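Local atomic coordinates of exodeoxyribonuclease III (PDB entry 2JC4), a protein that probably cuts DNA as a metal-dependent 3'-5' exonuclease of the AP endonuclease/exonuclease III family, serving DNA repair in Neisseria meningitidis. Residues 4-9 and 247-252; 144-149 and 214-219. All blocks are in the same frame, centred on the assembly; numbering follows the deposited sequence.

Contact 1. Residues 4-9 and 247-252. With MG (magnesium ion), chain B.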
loop_
_atom_site.group_PDB
_atom_site.type_symbol
_atom_site.label_atom_id
_atom_site.label_comp_id
_atom_site.label_asym_id
_atom_site.label_seq_id
_atom_site.Cartn_x
_atom_site.Cartn_y
_atom_site.Cartn_z
ATOM N N THR A 4 -7.034 -5.128 3.620
ATOM C CA THR A 4 -5.999 -4.420 4.403
ATOM C C THR A 4 -4.688 -4.332 3.603
ATOM O O THR A 4 -4.310 -5.291 2.918
ATOM C CB THR A 4 -5.794 -5.166 5.729
ATOM O OG1 THR A 4 -7.055 -5.183 6.436
ATOM C CG2 THR A 4 -4.651 -4.535 6.618
ATOM N N THR A 5 -4.013 -3.177 3.691
ATOM C CA THR A 5 -2.665 -2.994 3.153
ATOM C C THR A 5 -1.716 -2.670 4.332
ATOM O O THR A 5 -2.093 -1.945 5.255
ATOM C CB THR A 5 -2.626 -1.862 2.070
ATOM O OG1 THR A 5 -1.276 -1.670 1.616
ATOM C CG2 THR A 5 -3.187 -0.506 2.602
ATOM N N TRP A 6 -0.511 -3.234 4.313
ATOM C CA TRP A 6 0.412 -2.998 5.412
ATOM C C TRP A 6 1.840 -3.081 4.949
ATOM O O TRP A 6 2.276 -4.111 4.418
ATOM C CB TRP A 6 0.156 -4.004 6.564
ATOM C CG TRP A 6 0.905 -3.645 7.857
ATOM C CD1 TRP A 6 1.412 -2.427 8.201
ATOM C CD2 TRP A 6 1.195 -4.524 8.942
ATOM N NE1 TRP A 6 2.025 -2.497 9.439
ATOM C CE2 TRP A 6 1.908 -3.779 9.914
ATOM C CE3 TRP A 6 0.912 -5.869 9.193
ATOM C CZ2 TRP A 6 2.344 -4.347 11.132
ATOM C CZ3 TRP A 6 1.349 -6.433 10.385
ATOM C CH2 TRP A 6 2.055 -5.685 11.344
ATOM N N ASN A 7 2.583 -1.989 5.145
ATOM C CA ASN A 7 4.025 -1.981 4.918
ATOM C C ASN A 7 4.639 -2.465 6.234
ATOM O O ASN A 7 4.568 -1.776 7.265
ATOM C CB ASN A 7 4.502 -0.551 4.550
ATOM C CG ASN A 7 5.992 -0.464 4.356
ATOM O OD1 ASN A 7 6.759 -1.175 5.017
ATOM N ND2 ASN A 7 6.425 0.417 3.455
ATOM N N VAL A 8 5.161 -3.688 6.209
ATOM C CA VAL A 8 5.586 -4.388 7.423
ATOM C C VAL A 8 7.038 -4.114 7.793
ATOM O O VAL A 8 7.486 -4.584 8.835
ATOM C CB VAL A 8 5.411 -5.940 7.293
ATOM C CG1 VAL A 8 3.954 -6.325 7.268
ATOM C CG2 VAL A 8 6.144 -6.502 6.042
ATOM N N ASN A 9 7.780 -3.407 6.928
ATOM C CA ASN A 9 9.185 -3.055 7.231
ATOM C C ASN A 9 10.027 -4.284 7.634
ATOM O O ASN A 9 10.661 -4.308 8.713
ATOM C CB ASN A 9 9.247 -1.991 8.350
ATOM C CG ASN A 9 10.643 -1.468 8.569
ATOM O OD1 ASN A 9 11.421 -1.425 7.638
ATOM N ND2 ASN A 9 10.961 -1.062 9.798
ATOM N N HIS A 247 4.918 1.802 9.693
ATOM C CA HIS A 247 3.584 2.047 9.066
ATOM C C HIS A 247 2.518 1.244 9.801
ATOM O O HIS A 247 2.776 0.128 10.248
ATOM C CB HIS A 247 3.545 1.579 7.597
ATOM C CG HIS A 247 4.473 2.319 6.672
ATOM N ND1 HIS A 247 4.010 3.141 5.670
ATOM C CD2 HIS A 247 5.824 2.303 6.548
ATOM C CE1 HIS A 247 5.037 3.648 5.003
ATOM N NE2 HIS A 247 6.150 3.145 5.510
ATOM N N ALA A 248 1.299 1.790 9.835
ATOM C CA ALA A 248 0.124 1.119 10.368
ATOM C C ALA A 248 -0.644 0.477 9.211
ATOM O O ALA A 248 -0.648 1.032 8.098
ATOM C CB ALA A 248 -0.797 2.162 11.062
ATOM N N PRO A 249 -1.308 -0.667 9.470
ATOM C CA PRO A 249 -2.174 -1.234 8.428
ATOM C C PRO A 249 -3.290 -0.253 8.141
ATOM O O PRO A 249 -3.656 0.542 9.017
ATOM C CB PRO A 249 -2.768 -2.500 9.081
ATOM C CG PRO A 249 -1.875 -2.815 10.310
ATOM C CD PRO A 249 -1.287 -1.466 10.724
ATOM N N VAL A 250 -3.821 -0.282 6.916
ATOM C CA VAL A 250 -4.985 0.532 6.574
ATOM C C VAL A 250 -6.003 -0.476 6.035
ATOM O O VAL A 250 -5.636 -1.326 5.229
ATOM C CB VAL A 250 -4.671 1.596 5.480
ATOM C CG1 VAL A 250 -5.957 2.363 5.095
ATOM C CG2 VAL A 250 -3.559 2.580 5.967
ATOM N N THR A 251 -7.250 -0.368 6.468
ATOM C CA THR A 251 -8.292 -1.297 6.039
ATOM C C THR A 251 -9.502 -0.563 5.421
ATOM O O THR A 251 -10.017 0.409 5.990
ATOM C CB THR A 251 -8.729 -2.178 7.237
ATOM O OG1 THR A 251 -7.609 -2.916 7.714
ATOM C CG2 THR A 251 -9.838 -3.183 6.822
ATOM N N ALA A 252 -9.964 -1.048 4.260
ATOM C CA ALA A 252 -11.238 -0.632 3.710
ATOM C C ALA A 252 -12.234 -1.772 3.824
ATOM O O ALA A 252 -11.888 -2.937 3.564
ATOM C CB ALA A 252 -11.091 -0.220 2.279
HETATM MG MG MG B . 11.097 0.506 6.053
HETATM O O HOH W 1 0.932 0.261 5.992
HETATM O O HOH W 2 8.893 0.571 6.392
HETATM O O HOH W 3 11.510 1.980 7.647
HETATM O O HOH W 4 10.610 2.101 4.629
HETATM O O HOH W 5 13.166 0.409 5.311
#

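Contact 2. Residues 144-149 and 214-219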
loop_
_atom_site.group_PDB
_atom_site.type_symbol
_atom_site.label_atom_id
_atom_site.label_comp_id
_atom_site.label_asym_id
_atom_site.label_seq_id
_atom_site.Cartn_x
_atom_site.Cartn_y
_atom_site.Cartn_z
ATOM N N LEU A 144 -3.803 -0.340 -4.138
ATOM C CA LEU A 144 -3.496 0.015 -2.740
ATOM C C LEU A 144 -2.067 -0.279 -2.375
ATOM O O LEU A 144 -1.384 -1.051 -3.062
ATOM C CB LEU A 144 -4.458 -0.683 -1.737
ATOM C CG LEU A 144 -4.294 -2.201 -1.445
ATOM C CD1 LEU A 144 -5.408 -2.670 -0.527
ATOM C CD2 LEU A 144 -4.267 -3.100 -2.735
ATOM N N GLY A 145 -1.588 0.347 -1.299
ATOM C CA GLY A 145 -0.209 0.115 -0.889
ATOM C C GLY A 145 0.397 1.363 -0.281
ATOM O O GLY A 145 -0.315 2.262 0.181
ATOM N N ASP A 146 1.727 1.366 -0.229
ATOM C CA ASP A 146 2.480 2.483 0.292
ATOM C C ASP A 146 2.829 3.294 -0.924
ATOM O O ASP A 146 3.608 2.850 -1.770
ATOM C CB ASP A 146 3.725 1.941 0.964
ATOM C CG ASP A 146 4.630 3.031 1.514
ATOM O OD1 ASP A 146 4.334 4.245 1.343
ATOM O OD2 ASP A 146 5.628 2.630 2.146
ATOM N N PHE A 147 2.212 4.475 -1.043
ATOM C CA PHE A 147 2.407 5.317 -2.203
ATOM C C PHE A 147 3.564 6.275 -1.951
ATOM O O PHE A 147 4.061 6.844 -2.896
ATOM C CB PHE A 147 1.133 6.113 -2.566
ATOM C CG PHE A 147 0.048 5.265 -3.138
ATOM C CD1 PHE A 147 -0.744 4.485 -2.280
ATOM C CD2 PHE A 147 -0.195 5.235 -4.529
ATOM C CE1 PHE A 147 -1.742 3.652 -2.780
ATOM C CE2 PHE A 147 -1.218 4.410 -5.038
ATOM C CZ PHE A 147 -1.999 3.630 -4.144
ATOM N N ASN A 148 4.012 6.406 -0.696
ATOM C CA ASN A 148 5.098 7.346 -0.382
ATOM C C ASN A 148 4.790 8.752 -0.877
ATOM O O ASN A 148 5.679 9.513 -1.201
ATOM C CB ASN A 148 6.435 6.847 -0.961
ATOM C CG ASN A 148 7.193 5.984 0.019
ATOM O OD1 ASN A 148 7.438 6.401 1.179
ATOM N ND2 ASN A 148 7.566 4.782 -0.409
ATOM N N ILE A 149 3.493 9.073 -0.902
ATOM C CA ILE A 149 3.009 10.402 -1.254
ATOM C C ILE A 149 1.835 10.708 -0.319
ATOM O O ILE A 149 0.883 9.886 -0.146
ATOM C CB ILE A 149 2.558 10.529 -2.741
ATOM C CG1 ILE A 149 3.727 10.290 -3.719
ATOM C CG2 ILE A 149 1.868 11.951 -2.987
ATOM C CD1 ILE A 149 3.240 10.161 -5.167
ATOM N N LEU A 214 2.716 10.985 8.534
ATOM C CA LEU A 214 2.230 11.235 7.173
ATOM C C LEU A 214 1.143 10.191 6.809
ATOM O O LEU A 214 1.205 9.032 7.235
ATOM C CB LEU A 214 3.366 11.165 6.158
ATOM C CG LEU A 214 4.649 11.972 6.474
ATOM C CD1 LEU A 214 5.635 11.660 5.380
ATOM C CD2 LEU A 214 4.375 13.451 6.521
ATOM N N ARG A 215 0.147 10.622 6.046
ATOM C CA ARG A 215 -0.766 9.669 5.394
ATOM C C ARG A 215 -0.239 9.337 4.014
ATOM O O ARG A 215 -0.496 10.075 3.053
ATOM C CB ARG A 215 -2.213 10.197 5.304
ATOM C CG ARG A 215 -3.217 9.153 4.806
ATOM C CD ARG A 215 -4.660 9.718 4.711
ATOM N NE ARG A 215 -4.779 10.699 3.626
ATOM C CZ ARG A 215 -5.424 10.463 2.474
ATOM N NH1 ARG A 215 -6.026 9.302 2.270
ATOM N NH2 ARG A 215 -5.491 11.398 1.544
ATOM N N ILE A 216 0.477 8.218 3.912
ATOM C CA ILE A 216 1.083 7.787 2.640
ATOM C C ILE A 216 0.659 6.411 2.177
ATOM O O ILE A 216 1.024 5.990 1.059
ATOM C CB ILE A 216 2.639 7.869 2.693
ATOM C CG1 ILE A 216 3.196 7.028 3.871
ATOM C CG2 ILE A 216 3.087 9.392 2.787
ATOM C CD1 ILE A 216 4.753 7.020 3.948
ATOM N N ASP A 217 -0.059 5.685 3.033
ATOM C CA ASP A 217 -0.619 4.401 2.654
ATOM C C ASP A 217 -2.097 4.556 2.324
ATOM O O ASP A 217 -2.906 5.022 3.186
ATOM C CB ASP A 217 -0.424 3.409 3.808
ATOM C CG ASP A 217 1.042 3.233 4.162
ATOM O OD1 ASP A 217 1.666 2.384 3.520
ATOM O OD2 ASP A 217 1.539 3.890 5.120
ATOM N N HIS A 218 -2.467 4.164 1.100
ATOM C CA HIS A 218 -3.815 4.536 0.577
ATOM C C HIS A 218 -4.518 3.349 -0.016
ATOM O O HIS A 218 -3.875 2.358 -0.347
ATOM C CB HIS A 218 -3.709 5.635 -0.502
ATOM C CG HIS A 218 -2.934 6.845 -0.064
ATOM N ND1 HIS A 218 -3.294 7.589 1.029
ATOM C CD2 HIS A 218 -1.780 7.390 -0.532
ATOM C CE1 HIS A 218 -2.414 8.571 1.201
ATOM N NE2 HIS A 218 -1.487 8.473 0.260
ATOM N N ILE A 219 -5.837 3.468 -0.205
ATOM C CA ILE A 219 -6.609 2.415 -0.886
ATOM C C ILE A 219 -7.452 3.132 -1.943
ATOM O O ILE A 219 -8.327 3.911 -1.601
ATOM C CB ILE A 219 -7.507 1.623 0.095
ATOM C CG1 ILE A 219 -6.637 0.907 1.157
ATOM C CG2 ILE A 219 -8.319 0.541 -0.673
ATOM C CD1 ILE A 219 -7.419 0.255 2.256
#

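Contact 1. Residues 4-9 and 247-252
Asn-7 lays its amide flat on the imidazole of His-247: the two planes are 6° apart, ND2 sits above the ring toward its rim, and CB lies 3.8 Å from the ring centroid. With CG of Asn-7 anti to the backbone N (chi1 178°), the amide reaches across to the histidine. ND2 spends its hydrogens elsewhere, on Asp-146 and Glu-34, while OD1 accepts from Asn-9 N (3.1 Å) in an Asx turn. His-247 ND1 is hydrogen-bonded to Asp-217 OD2.

Trp-6 NE1 donates in its ring plane to His-247 O (2.8 Å), approaching from above the carbonyl plane. Pro-249 CG covers one face of the five-membered ring, 3.7 Å from its centroid, and Val-8 CG1 lies against the opposite face of the indole, near CD2 and CE3. Water 1 links Asn-7 N to Ala-248 O. Thr-5 and Val-250 form a hydrogen-bonded antiparallel pair, and Thr-4 OG1 meets Thr-251 OG1 at 2.7 Å.

Asn-9 OD1 binds the magnesium ion at 2.5 Å, with Glu-34 and four waters completing the shell. Neighbouring antiparallel strands, one leading into metal ligand Asn-9, the other following predicted catalytic His-247, are characteristic of the DNase I-like fold.

Contact 2. Residues 144-149 and 214-219
Asp-146 and Asp-217 bring their carboxylates together by different rotations: CG of Asp-146 is anti to the backbone N (chi1 178°), whereas CG of Asp-217 is anti to its carbonyl carbon (chi1 -59°). The groups cross with their planes tilted against each other, OD1 to OD1 at 3.9 Å. Each carboxylate has an outside partner: Asn-7 for Asp-146 OD2, His-247 and Thr-199 for Asp-217 OD2.

This is an antiparallel ladder between neighbouring strands 141-144 and 217-221 of the second sheet of the DNase I-like sandwich, where the chain leaves strand 141-144 for a predicted catalytic loop. Gly-145 and His-218 exchange both backbone bonds, and the glycine's backbone angles would press a CB against the preceding carbonyl as the chain turns its corner. Next to it, Leu-144 and Ile-219 lie side by side, touching CB to CG1 and facing Thr-5 of the other sheet.

Beyond the corner the loop is held by Ile-216 O, which takes Phe-147 N at 2.9 Å and, weakly, Asn-148 N. The latter also donates to Asp-146 OD1 (3.0 Å) on its anti side, tilted out of the carboxylate plane, making an Asx turn. Asn-148, the predicted transition-state stabiliser, is further fixed by ND2 to Cys-106 O. Ile-216 packs its CD1 near Asp-146 OD1 and Asn-148 OD1.

Phe-147 brings CD1 to the rim of the His-218 ring, 3.5 Å from CD2. His-218 CE1 points over the centre of one face of the Arg-215 guanidinium, which is salt-bridged to Asp-155 and Asp-186, and His-218 NE2 donates almost straight (168°) to Ile-149 O at 2.8 Å.

How the contacts relate
Contacts 1 and 2 each join two neighbouring strands, one pair in each of the two facing sheets, their centres 9 Å apart, and contact 2 is nested within the loop that contact 1 closes. They meet through two polar pairs: His-247 ND1 lies 2.6 Å from Asp-217 OD2, and Asn-7 ND2 lies 2.7 Å from Asp-146 OD2, both probable hydrogen bonds. His-247 CE1 also packs 3.1 Å from Asp-146 OD2. Deeper between the sheets, Thr-5 OG1 sits against Gly-145 CA at 3.3 Å. The predicted catalytic residues thus gather along one edge of the sandwich. The side chain of Asp-146, a predicted metal ligand, is about 7 Å from the bound magnesium ion.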